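Long-range contacts in aromatic-L-amino-acid decarboxylase (Catharanthus roseus, PDB 6EEW), which catalyses the decarboxylation of L-tryptophan to tryptamine and of 5-hydroxy-L-tryptophan to serotonin, with pyridoxal 5'-phosphate as cofactor: residues Asn44-Pro49 with Met93-Tyr98; Glu113-Ala118 with Arg374-Trp379; Pro252-Ala257 with Trp283-Ala288; Ser412-Val417 with Phe427-Asp432. One frame throughout, in Å; residues are numbered along the deposited sequence.

The four contacts sample different parts of the fold and do not touch one another. Contact 3 is fully buried, all ten touching residues being enclosed: two parallel strands of the seven-stranded sheet, joined by backbone bonds and apolar side chains. Contact 2 is also buried, but joins two helices through a leucine pair and a salt bridge. Contact 1, between two loops, is mostly buried (five of six touching residues) and relies on van der Waals touch. Contact 4, partly buried, is a hairpin in the smaller antiparallel sheet, with a salt bridge between partly exposed residues. Contacts 2 and 4 use successive elements, helix 375-409 and strand 414-416, yet their centres lie about 45 Å apart.

Contact 1 (Asn44-Pro49 with Met93-Tyr98); sequences NVETYP and MSPNFY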
# COMPACT_ATOMS: atom_id res chain seq x y z
N ASN A 44 -28.93 -1.43 -4.66
CA ASN A 44 -29.75 -1.98 -3.58
C ASN A 44 -29.20 -1.77 -2.18
O ASN A 44 -29.86 -2.17 -1.21
CB ASN A 44 -29.97 -3.48 -3.83
CG ASN A 44 -30.82 -3.76 -5.07
OD1 ASN A 44 -31.81 -3.07 -5.34
ND2 ASN A 44 -30.43 -4.77 -5.83
N VAL A 45 -28.01 -1.18 -2.02
CA VAL A 45 -27.36 -1.17 -0.71
C VAL A 45 -28.17 -0.41 0.33
O VAL A 45 -28.16 -0.76 1.51
CB VAL A 45 -25.93 -0.60 -0.81
CG1 VAL A 45 -25.97 0.83 -1.36
CG2 VAL A 45 -25.23 -0.66 0.54
N GLU A 46 -28.86 0.67 -0.08
CA GLU A 46 -29.68 1.40 0.87
C GLU A 46 -30.67 0.48 1.57
O GLU A 46 -31.14 0.80 2.67
CB GLU A 46 -30.44 2.53 0.17
CG GLU A 46 -31.33 3.34 1.09
CD GLU A 46 -31.95 4.56 0.41
OE1 GLU A 46 -31.55 4.87 -0.74
OE2 GLU A 46 -32.84 5.20 1.01
N THR A 47 -30.96 -0.66 0.97
CA THR A 47 -31.89 -1.64 1.52
C THR A 47 -31.27 -2.46 2.64
O THR A 47 -31.99 -2.91 3.54
CB THR A 47 -32.37 -2.56 0.40
OG1 THR A 47 -33.40 -1.90 -0.36
CG2 THR A 47 -32.87 -3.89 0.96
N TYR A 48 -29.96 -2.67 2.61
CA TYR A 48 -29.35 -3.51 3.62
C TYR A 48 -29.18 -2.73 4.92
O TYR A 48 -29.09 -1.50 4.91
CB TYR A 48 -27.99 -4.01 3.15
CG TYR A 48 -27.96 -4.60 1.76
CD1 TYR A 48 -29.08 -5.19 1.20
CD2 TYR A 48 -26.79 -4.59 1.01
CE1 TYR A 48 -29.04 -5.73 -0.08
CE2 TYR A 48 -26.74 -5.12 -0.26
CZ TYR A 48 -27.87 -5.69 -0.81
OH TYR A 48 -27.82 -6.22 -2.07
N PRO A 49 -29.14 -3.41 6.06
CA PRO A 49 -28.74 -2.73 7.29
C PRO A 49 -27.34 -2.17 7.13
O PRO A 49 -26.44 -2.85 6.61
CB PRO A 49 -28.81 -3.83 8.36
CG PRO A 49 -28.72 -5.12 7.58
CD PRO A 49 -29.38 -4.86 6.27
N MET A 93 -20.67 2.02 1.62
CA MET A 93 -21.24 2.63 0.42
C MET A 93 -22.71 2.99 0.58
O MET A 93 -23.31 3.48 -0.39
CB MET A 93 -21.07 1.71 -0.78
CG MET A 93 -19.65 1.56 -1.26
SD MET A 93 -18.90 3.15 -1.60
CE MET A 93 -17.99 3.41 -0.07
N SER A 94 -23.33 2.70 1.71
CA SER A 94 -24.73 3.01 1.88
C SER A 94 -24.92 4.52 1.96
O SER A 94 -24.10 5.22 2.56
CB SER A 94 -25.29 2.35 3.14
OG SER A 94 -26.65 2.73 3.34
N PRO A 95 -26.00 5.06 1.38
CA PRO A 95 -26.32 6.48 1.61
C PRO A 95 -26.60 6.81 3.06
O PRO A 95 -26.67 7.99 3.41
CB PRO A 95 -27.55 6.71 0.73
CG PRO A 95 -28.18 5.39 0.62
CD PRO A 95 -27.04 4.40 0.58
N ASN A 96 -26.75 5.81 3.93
CA ASN A 96 -27.04 6.05 5.33
C ASN A 96 -25.85 5.76 6.23
O ASN A 96 -26.00 5.64 7.44
CB ASN A 96 -28.26 5.23 5.75
CG ASN A 96 -29.52 5.65 5.02
OD1 ASN A 96 -29.80 6.85 4.86
ND2 ASN A 96 -30.28 4.68 4.54
N PHE A 97 -24.66 5.67 5.65
CA PHE A 97 -23.42 5.53 6.40
C PHE A 97 -22.86 6.92 6.68
O PHE A 97 -22.45 7.61 5.75
CB PHE A 97 -22.41 4.68 5.62
CG PHE A 97 -21.07 4.56 6.29
CD1 PHE A 97 -20.12 5.56 6.17
CD2 PHE A 97 -20.75 3.44 7.03
CE1 PHE A 97 -18.89 5.45 6.78
CE2 PHE A 97 -19.52 3.34 7.64
CZ PHE A 97 -18.60 4.34 7.51
N TYR A 98 -22.78 7.28 7.97
CA TYR A 98 -22.28 8.59 8.38
C TYR A 98 -21.16 8.47 9.41
O TYR A 98 -20.90 9.43 10.15
CB TYR A 98 -23.39 9.47 8.96
CG TYR A 98 -24.61 9.58 8.08
CD1 TYR A 98 -24.65 10.46 7.01
CD2 TYR A 98 -25.73 8.81 8.33
CE1 TYR A 98 -25.76 10.55 6.20
CE2 TYR A 98 -26.85 8.90 7.52
CZ TYR A 98 -26.86 9.77 6.47
OH TYR A 98 -27.97 9.85 5.66
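A type I beta turn from Ser94 to Phe97, with an ST turn at its start, receives Val45 and Glu46 from the turn that follows helix 24-44. The evidence for the ST turn is the bond from Asn96 N to Ser94 OG, 3.1 Å long with 167° at the hydrogen, which ties the serine side chain back to its own loop. Across the contact the touch is van der Waals in kind. Val45 sets both methyls against the backbone at Ser94: CG1 stands 3.9 Å from Met93 O, while CG2, lying anti to the valine's own N, reaches Ser94 CA at 3.9 Å and the serine CB at 4.0 Å. Reducing this residue to an alanine would probably leave a gap beside Met93 O and Ser94 CA where the two methyls now pack. Glu46 crosses the Pro95 ring at about a right angle. Glu46 CB lies 3.7 Å from Pro95 CG; with CG anti to the backbone N (chi1 180°) the extended chain runs on past the ring, and OE1 also stands 3.7 Å from Pro95 CG. Midway along the chain, Glu46 CG passes 3.8 Å from Asn96 ND2, the carboxylate and amide planes standing nearly perpendicular, 89° apart. The carboxylate finds its polar partners on helix 479-496, where OE1 bonds His481 NE2 and OE2 forms a salt bridge with Arg484. Pro95 and Asn96 also pack on His481, and Met93 meets Leu119 of the second subunit, so the contact sits between helix 24-44, helix 479-496 and the dimer interface.

Contact 2 (Glu113-Ala118 with Arg374-Trp379); sequences EMLSTA and RSLKLW
Lys377 NZ is gripped by three oxygens: Glu113 OE2 across the contact, at 2.7 Å, and the backbone carbonyls of Tyr324 and Asp326. The bond to the glutamate is a salt bridge and uses the anti lone pair of OE2, the one facing away from the other carboxylate oxygen. The two chains run side by side and point the same way, with Lys377 CD 3.9 Å from Glu113 CG and Lys377 CE 3.4 Å from Glu113 OE2. Lysine CG sits between its backbone N and carbonyl carbon (chi1 67°), and the chain is fully extended beyond it; the glutamate instead bends at chi2 (-79°) to bring its carboxylate round. The helical segments 113-118 and 375-379 approach to 8.7 Å between axes and run nearly antiparallel at 154°. Beside the charged pair, a single methyl, Leu376 CD2, carries the leucine's contacts to the other helix. It lies 3.5 Å from Leu115 CG and 3.6 Å from Leu115 CD2, the two leucines crossing at about a right angle, and it also reaches Ser116 N at 3.6 Å. Ser116 OG turns to Phe373 O, while Leu115 packs on Ile81 of the second subunit. Taken together, the geometry implies that the buried ammonium is satisfied by one charge and two carbonyls, an environment likely to favour its protonated form, while the leucine pair supplies the apolar part of the helix packing.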
# COMPACT_ATOMS: atom_id res chain seq x y z
N GLU A 113 -9.40 2.16 -11.59
CA GLU A 113 -8.99 0.99 -10.82
C GLU A 113 -8.96 -0.26 -11.69
O GLU A 113 -7.97 -1.00 -11.70
CB GLU A 113 -9.94 0.80 -9.63
CG GLU A 113 -9.57 1.67 -8.44
CD GLU A 113 -8.40 1.09 -7.63
OE1 GLU A 113 -8.03 -0.09 -7.86
OE2 GLU A 113 -7.84 1.81 -6.77
N MET A 114 -10.04 -0.51 -12.44
CA MET A 114 -10.09 -1.67 -13.31
C MET A 114 -8.91 -1.69 -14.26
O MET A 114 -8.21 -2.70 -14.39
CB MET A 114 -11.39 -1.68 -14.10
CG MET A 114 -12.63 -1.95 -13.28
SD MET A 114 -14.09 -1.92 -14.34
CE MET A 114 -13.81 -3.37 -15.37
N LEU A 115 -8.70 -0.58 -14.97
CA LEU A 115 -7.64 -0.54 -15.98
C LEU A 115 -6.27 -0.62 -15.33
O LEU A 115 -5.40 -1.37 -15.81
CB LEU A 115 -7.79 0.74 -16.80
CG LEU A 115 -6.88 1.04 -17.99
CD1 LEU A 115 -6.86 -0.11 -18.98
CD2 LEU A 115 -7.32 2.34 -18.65
N SER A 116 -6.05 0.12 -14.24
CA SER A 116 -4.77 0.10 -13.56
C SER A 116 -4.42 -1.31 -13.12
O SER A 116 -3.26 -1.74 -13.21
CB SER A 116 -4.82 1.04 -12.36
OG SER A 116 -3.68 0.88 -11.54
N THR A 117 -5.43 -2.05 -12.64
CA THR A 117 -5.21 -3.41 -12.21
C THR A 117 -4.95 -4.33 -13.40
O THR A 117 -3.94 -5.03 -13.44
CB THR A 117 -6.41 -3.88 -11.42
OG1 THR A 117 -6.54 -3.07 -10.24
CG2 THR A 117 -6.22 -5.34 -11.02
N ALA A 118 -5.81 -4.27 -14.41
CA ALA A 118 -5.65 -5.14 -15.57
C ALA A 118 -4.27 -4.99 -16.20
O ALA A 118 -3.65 -5.98 -16.60
CB ALA A 118 -6.74 -4.84 -16.60
N ARG A 374 -0.88 3.95 -10.05
CA ARG A 374 -1.77 4.62 -9.11
C ARG A 374 -2.41 5.88 -9.69
O ARG A 374 -3.54 6.23 -9.32
CB ARG A 374 -0.98 4.98 -7.84
CG ARG A 374 -0.49 3.81 -6.98
CD ARG A 374 0.42 4.26 -5.83
NE ARG A 374 0.87 3.12 -5.04
CZ ARG A 374 1.85 3.15 -4.14
NH1 ARG A 374 2.50 4.28 -3.89
NH2 ARG A 374 2.17 2.05 -3.47
N SER A 375 -1.72 6.59 -10.58
CA SER A 375 -2.16 7.91 -11.00
C SER A 375 -3.29 7.85 -12.02
O SER A 375 -3.99 8.86 -12.22
CB SER A 375 -0.98 8.68 -11.60
OG SER A 375 -0.50 8.02 -12.78
N LEU A 376 -3.50 6.69 -12.66
CA LEU A 376 -4.47 6.60 -13.74
C LEU A 376 -5.86 7.01 -13.27
O LEU A 376 -6.54 7.80 -13.92
CB LEU A 376 -4.51 5.17 -14.28
CG LEU A 376 -5.42 4.90 -15.47
CD1 LEU A 376 -4.89 5.61 -16.75
CD2 LEU A 376 -5.61 3.39 -15.69
N LYS A 377 -6.30 6.46 -12.15
CA LYS A 377 -7.65 6.74 -11.71
C LYS A 377 -7.80 8.21 -11.30
O LYS A 377 -8.86 8.80 -11.55
CB LYS A 377 -8.04 5.80 -10.56
CG LYS A 377 -7.26 6.01 -9.26
CD LYS A 377 -7.84 5.11 -8.17
CE LYS A 377 -7.04 5.16 -6.88
NZ LYS A 377 -7.65 4.28 -5.80
N LEU A 378 -6.76 8.82 -10.73
CA LEU A 378 -6.84 10.25 -10.42
C LEU A 378 -6.98 11.08 -11.69
O LEU A 378 -7.82 12.00 -11.77
CB LEU A 378 -5.61 10.72 -9.65
CG LEU A 378 -5.59 10.62 -8.13
CD1 LEU A 378 -4.43 11.49 -7.62
CD2 LEU A 378 -6.92 11.05 -7.51
N TRP A 379 -6.13 10.80 -12.69
CA TRP A 379 -6.25 11.44 -13.99
C TRP A 379 -7.66 11.32 -14.54
O TRP A 379 -8.24 12.30 -15.01
CB TRP A 379 -5.24 10.81 -14.95
CG TRP A 379 -5.10 11.48 -16.28
CD1 TRP A 379 -4.86 12.80 -16.52
CD2 TRP A 379 -5.13 10.84 -17.57
NE1 TRP A 379 -4.77 13.03 -17.88
CE2 TRP A 379 -4.92 11.84 -18.54
CE3 TRP A 379 -5.33 9.52 -17.99
CZ2 TRP A 379 -4.90 11.56 -19.91
CZ3 TRP A 379 -5.30 9.24 -19.34
CH2 TRP A 379 -5.09 10.25 -20.29

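Contact 3 (Pro252-Ala257 with Trp283-Ala288); sequences PLFLCA and WIHVDA
Strands 252-257 and 283-287 run parallel, 17° apart, with their axes 4.7 Å from each other at closest approach. Five N-H...O bonds alternate between them, from Trp283 N to Leu253 O at one end to Asp287 N to Ala257 O at the other. The straightest, His285 N to Leu255 O, measures 2.9 Å with 172° at the hydrogen. Phe254, Trp283, Cys256 and His285 share one face. Phe254 CG lies opposite the backbone N (chi1 -173°), which carries the ring across until CE2 is 3.7 Å from Trp283 CD1 and CZ 3.4 Å from His285 CB. The phenylalanine and the pyrrole ring of Trp283 are nearly parallel but slide past with little overlap. A serine in place of Phe254 is likely to uncover Trp283 CD1 and His285 CB together, opening a gap under helix 167-186. On the other face Leu255 CD2 meets Ile284 CD1 at 3.7 Å, beneath helix 270-280. His285 ND1 and Trp283 NE1 both bond Ser312 OG of the next strand. Linked by helix 270-280, the pair is a beta-alpha-beta unit in the large-domain sheet characteristic of fold type I pyridoxal phosphate enzymes; Asp287, at its end, has its side chain about 7 Å from that of Thr262, a probable cofactor-binding residue.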
# COMPACT_ATOMS: atom_id res chain seq x y z
N PRO A 252 14.23 19.89 18.49
CA PRO A 252 12.90 19.82 17.85
C PRO A 252 13.01 19.45 16.38
O PRO A 252 13.69 20.13 15.60
CB PRO A 252 12.34 21.24 18.04
CG PRO A 252 13.17 21.87 19.13
CD PRO A 252 14.54 21.25 18.97
N LEU A 253 12.27 18.43 15.99
CA LEU A 253 12.49 17.76 14.72
C LEU A 253 11.29 17.83 13.80
O LEU A 253 11.43 18.18 12.61
CB LEU A 253 12.82 16.29 15.00
CG LEU A 253 13.11 15.37 13.82
CD1 LEU A 253 14.51 15.59 13.26
CD2 LEU A 253 12.89 13.93 14.25
N PHE A 254 10.10 17.53 14.31
CA PHE A 254 8.98 17.27 13.42
C PHE A 254 7.72 17.77 14.09
O PHE A 254 7.53 17.55 15.29
CB PHE A 254 8.83 15.79 13.10
CG PHE A 254 7.79 15.48 12.06
CD1 PHE A 254 6.50 15.15 12.41
CD2 PHE A 254 8.13 15.49 10.72
CE1 PHE A 254 5.56 14.84 11.43
CE2 PHE A 254 7.19 15.18 9.73
CZ PHE A 254 5.90 14.86 10.09
N LEU A 255 6.88 18.42 13.30
CA LEU A 255 5.61 18.94 13.76
C LEU A 255 4.59 18.46 12.75
O LEU A 255 4.75 18.69 11.55
CB LEU A 255 5.60 20.47 13.85
CG LEU A 255 4.19 21.02 13.97
CD1 LEU A 255 3.60 20.59 15.32
CD2 LEU A 255 4.16 22.56 13.78
N CYS A 256 3.57 17.76 13.25
CA CYS A 256 2.46 17.31 12.43
C CYS A 256 1.30 18.25 12.73
O CYS A 256 0.68 18.15 13.79
CB CYS A 256 2.10 15.87 12.76
SG CYS A 256 0.80 15.18 11.74
N ALA A 257 1.02 19.15 11.79
CA ALA A 257 -0.12 20.04 11.89
C ALA A 257 -1.29 19.43 11.13
O ALA A 257 -1.19 19.16 9.93
CB ALA A 257 0.23 21.42 11.34
N TRP A 283 10.77 20.46 10.90
CA TRP A 283 10.05 20.05 9.71
C TRP A 283 8.57 20.03 10.01
O TRP A 283 8.13 19.31 10.90
CB TRP A 283 10.50 18.67 9.25
CG TRP A 283 9.80 18.19 8.04
CD1 TRP A 283 8.44 18.08 7.84
CD2 TRP A 283 10.41 17.64 6.87
NE1 TRP A 283 8.18 17.55 6.61
CE2 TRP A 283 9.37 17.26 5.99
CE3 TRP A 283 11.73 17.45 6.47
CZ2 TRP A 283 9.62 16.72 4.74
CZ3 TRP A 283 11.97 16.91 5.23
CH2 TRP A 283 10.93 16.55 4.38
N ILE A 284 7.79 20.80 9.26
CA ILE A 284 6.35 20.83 9.46
C ILE A 284 5.67 20.10 8.31
O ILE A 284 5.88 20.41 7.13
CB ILE A 284 5.82 22.26 9.63
CG1 ILE A 284 4.30 22.23 9.85
CG2 ILE A 284 6.26 23.16 8.47
CD1 ILE A 284 3.73 23.57 10.24
N HIS A 285 4.84 19.12 8.67
CA HIS A 285 4.05 18.37 7.72
C HIS A 285 2.59 18.64 8.03
O HIS A 285 2.18 18.57 9.19
CB HIS A 285 4.33 16.86 7.78
CG HIS A 285 3.39 16.05 6.96
ND1 HIS A 285 3.61 15.78 5.62
CD2 HIS A 285 2.18 15.51 7.26
CE1 HIS A 285 2.58 15.09 5.14
NE2 HIS A 285 1.71 14.91 6.12
N VAL A 286 1.82 18.96 7.00
CA VAL A 286 0.40 19.21 7.14
C VAL A 286 -0.33 17.95 6.70
O VAL A 286 -0.27 17.55 5.52
CB VAL A 286 -0.04 20.44 6.35
CG1 VAL A 286 -1.54 20.57 6.37
CG2 VAL A 286 0.61 21.69 6.96
N ASP A 287 -0.98 17.31 7.67
CA ASP A 287 -1.86 16.17 7.42
C ASP A 287 -3.24 16.72 7.09
O ASP A 287 -3.96 17.19 7.97
CB ASP A 287 -1.92 15.23 8.62
CG ASP A 287 -2.91 14.09 8.43
OD1 ASP A 287 -3.31 13.82 7.27
OD2 ASP A 287 -3.29 13.44 9.43
N ALA A 288 -3.59 16.69 5.81
CA ALA A 288 -4.92 17.10 5.39
C ALA A 288 -5.63 15.91 4.76
O ALA A 288 -6.15 16.02 3.64
CB ALA A 288 -4.86 18.28 4.42

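Contact 4 (Ser412-Val417 with Phe427-Asp432); sequences SRFEIV and FRLKPD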
# COMPACT_ATOMS: atom_id res chain seq x y z
N SER A 412 -33.94 22.76 20.89
CA SER A 412 -33.31 23.24 22.11
C SER A 412 -32.86 22.10 23.02
O SER A 412 -32.19 22.37 24.02
CB SER A 412 -34.27 24.17 22.86
OG SER A 412 -35.51 23.54 23.07
N ARG A 413 -33.27 20.86 22.72
CA ARG A 413 -32.78 19.73 23.50
C ARG A 413 -31.35 19.36 23.12
O ARG A 413 -30.61 18.83 23.95
CB ARG A 413 -33.69 18.51 23.28
CG ARG A 413 -35.13 18.74 23.69
CD ARG A 413 -36.01 17.57 23.26
NE ARG A 413 -35.91 17.29 21.83
CZ ARG A 413 -36.64 16.37 21.20
NH1 ARG A 413 -37.54 15.65 21.87
NH2 ARG A 413 -36.49 16.17 19.90
N PHE A 414 -30.95 19.69 21.90
CA PHE A 414 -29.64 19.37 21.36
C PHE A 414 -28.76 20.62 21.37
O PHE A 414 -29.23 21.75 21.50
CB PHE A 414 -29.77 18.83 19.94
CG PHE A 414 -30.49 17.51 19.85
CD1 PHE A 414 -31.87 17.47 19.79
CD2 PHE A 414 -29.79 16.32 19.78
CE1 PHE A 414 -32.54 16.26 19.70
CE2 PHE A 414 -30.45 15.11 19.68
CZ PHE A 414 -31.82 15.08 19.64
N GLU A 415 -27.46 20.39 21.21
CA GLU A 415 -26.49 21.47 21.14
C GLU A 415 -25.39 21.06 20.19
O GLU A 415 -25.01 19.88 20.14
CB GLU A 415 -25.93 21.79 22.53
CG GLU A 415 -24.79 20.89 23.00
CD GLU A 415 -24.19 21.35 24.32
OE1 GLU A 415 -24.83 22.17 25.02
OE2 GLU A 415 -23.08 20.91 24.66
N ILE A 416 -24.88 22.03 19.44
CA ILE A 416 -23.69 21.83 18.62
C ILE A 416 -22.48 22.05 19.51
O ILE A 416 -22.30 23.14 20.08
CB ILE A 416 -23.68 22.79 17.42
CG1 ILE A 416 -24.99 22.69 16.63
CG2 ILE A 416 -22.51 22.45 16.51
CD1 ILE A 416 -25.22 21.34 15.97
N VAL A 417 -21.63 21.02 19.63
CA VAL A 417 -20.56 21.03 20.62
C VAL A 417 -19.38 21.88 20.17
O VAL A 417 -18.75 22.57 20.98
CB VAL A 417 -20.13 19.59 20.92
CG1 VAL A 417 -18.97 19.57 21.90
CG2 VAL A 417 -21.31 18.79 21.47
N PHE A 427 -22.54 16.89 17.63
CA PHE A 427 -23.71 17.37 18.37
C PHE A 427 -23.99 16.45 19.55
O PHE A 427 -23.40 15.38 19.70
CB PHE A 427 -24.93 17.49 17.47
CG PHE A 427 -25.42 16.18 16.91
CD1 PHE A 427 -24.71 15.53 15.92
CD2 PHE A 427 -26.59 15.60 17.39
CE1 PHE A 427 -25.16 14.33 15.41
CE2 PHE A 427 -27.04 14.40 16.89
CZ PHE A 427 -26.33 13.76 15.89
N ARG A 428 -24.91 16.88 20.41
CA ARG A 428 -25.27 16.05 21.56
C ARG A 428 -26.60 16.54 22.13
O ARG A 428 -27.09 17.62 21.80
CB ARG A 428 -24.17 16.10 22.63
CG ARG A 428 -24.22 17.36 23.49
CD ARG A 428 -22.92 17.61 24.26
NE ARG A 428 -22.87 17.08 25.62
CZ ARG A 428 -22.70 17.82 26.70
NH1 ARG A 428 -22.59 19.14 26.59
NH2 ARG A 428 -22.66 17.26 27.90
N LEU A 429 -27.21 15.70 22.97
CA LEU A 429 -28.34 16.13 23.77
C LEU A 429 -27.83 16.93 24.97
O LEU A 429 -26.90 16.50 25.65
CB LEU A 429 -29.15 14.93 24.24
CG LEU A 429 -30.17 14.35 23.25
CD1 LEU A 429 -30.63 12.98 23.72
CD2 LEU A 429 -31.37 15.29 23.11
N LYS A 430 -28.44 18.08 25.22
CA LYS A 430 -28.01 18.88 26.36
C LYS A 430 -28.19 18.09 27.65
O LYS A 430 -29.10 17.26 27.77
CB LYS A 430 -28.79 20.19 26.45
CG LYS A 430 -28.43 21.23 25.41
CD LYS A 430 -29.22 22.51 25.67
CE LYS A 430 -28.80 23.63 24.75
NZ LYS A 430 -29.67 24.82 24.92
N PRO A 431 -27.35 18.35 28.66
CA PRO A 431 -27.46 17.60 29.92
C PRO A 431 -28.81 17.72 30.62
O PRO A 431 -29.23 16.77 31.29
CB PRO A 431 -26.32 18.19 30.78
CG PRO A 431 -25.79 19.37 30.01
CD PRO A 431 -26.10 19.12 28.58
N ASP A 432 -29.49 18.85 30.48
CA ASP A 432 -30.71 19.08 31.24
C ASP A 432 -31.95 18.42 30.64
O ASP A 432 -33.03 18.51 31.24
CB ASP A 432 -30.95 20.59 31.39
CG ASP A 432 -31.05 21.30 30.05
OD1 ASP A 432 -30.79 20.65 29.01
OD2 ASP A 432 -31.39 22.50 30.03
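Arg428 and Glu415 are the hydrogen-bonded pair of an antiparallel beta hairpin, strands 414-416 and 424-429, at one edge of the four-stranded sheet. Glu415 N gives to Arg428 O at 2.9 Å and Arg428 N to Glu415 O at 3.0 Å. From CB outward, the arginine first meets Val417: CB lies 4.1 Å from its CG2. Arg428 CG then rests 3.6 Å from Glu415 CG, the two chains running side by side. Arg428 CD comes within 3.4 Å of Val417 CG2, whose side chain it crosses at about a right angle, and within 3.3 Å of Glu415 OE2. Beyond CD the chain bends at chi3 (-94°), which swings the guanidinium over to the glutamate, where Arg428 NH1 donates to Glu415 OE2 at 2.7 Å. That bond lies close to the guanidinium plane but comes at the oxygen from above the carboxylate plane, 50° out of it. Both residues of the salt bridge are partly exposed and lie on one face of the sheet. Phe414 packs on helices 375-409 and 479-496, and the Phe427 ring meets that of Phe404 edge-to-face. Over one face of the Phe414 ring, Leu429 CD2 makes a CH-pi contact, 3.5 Å from the ring centroid and 13° off the normal.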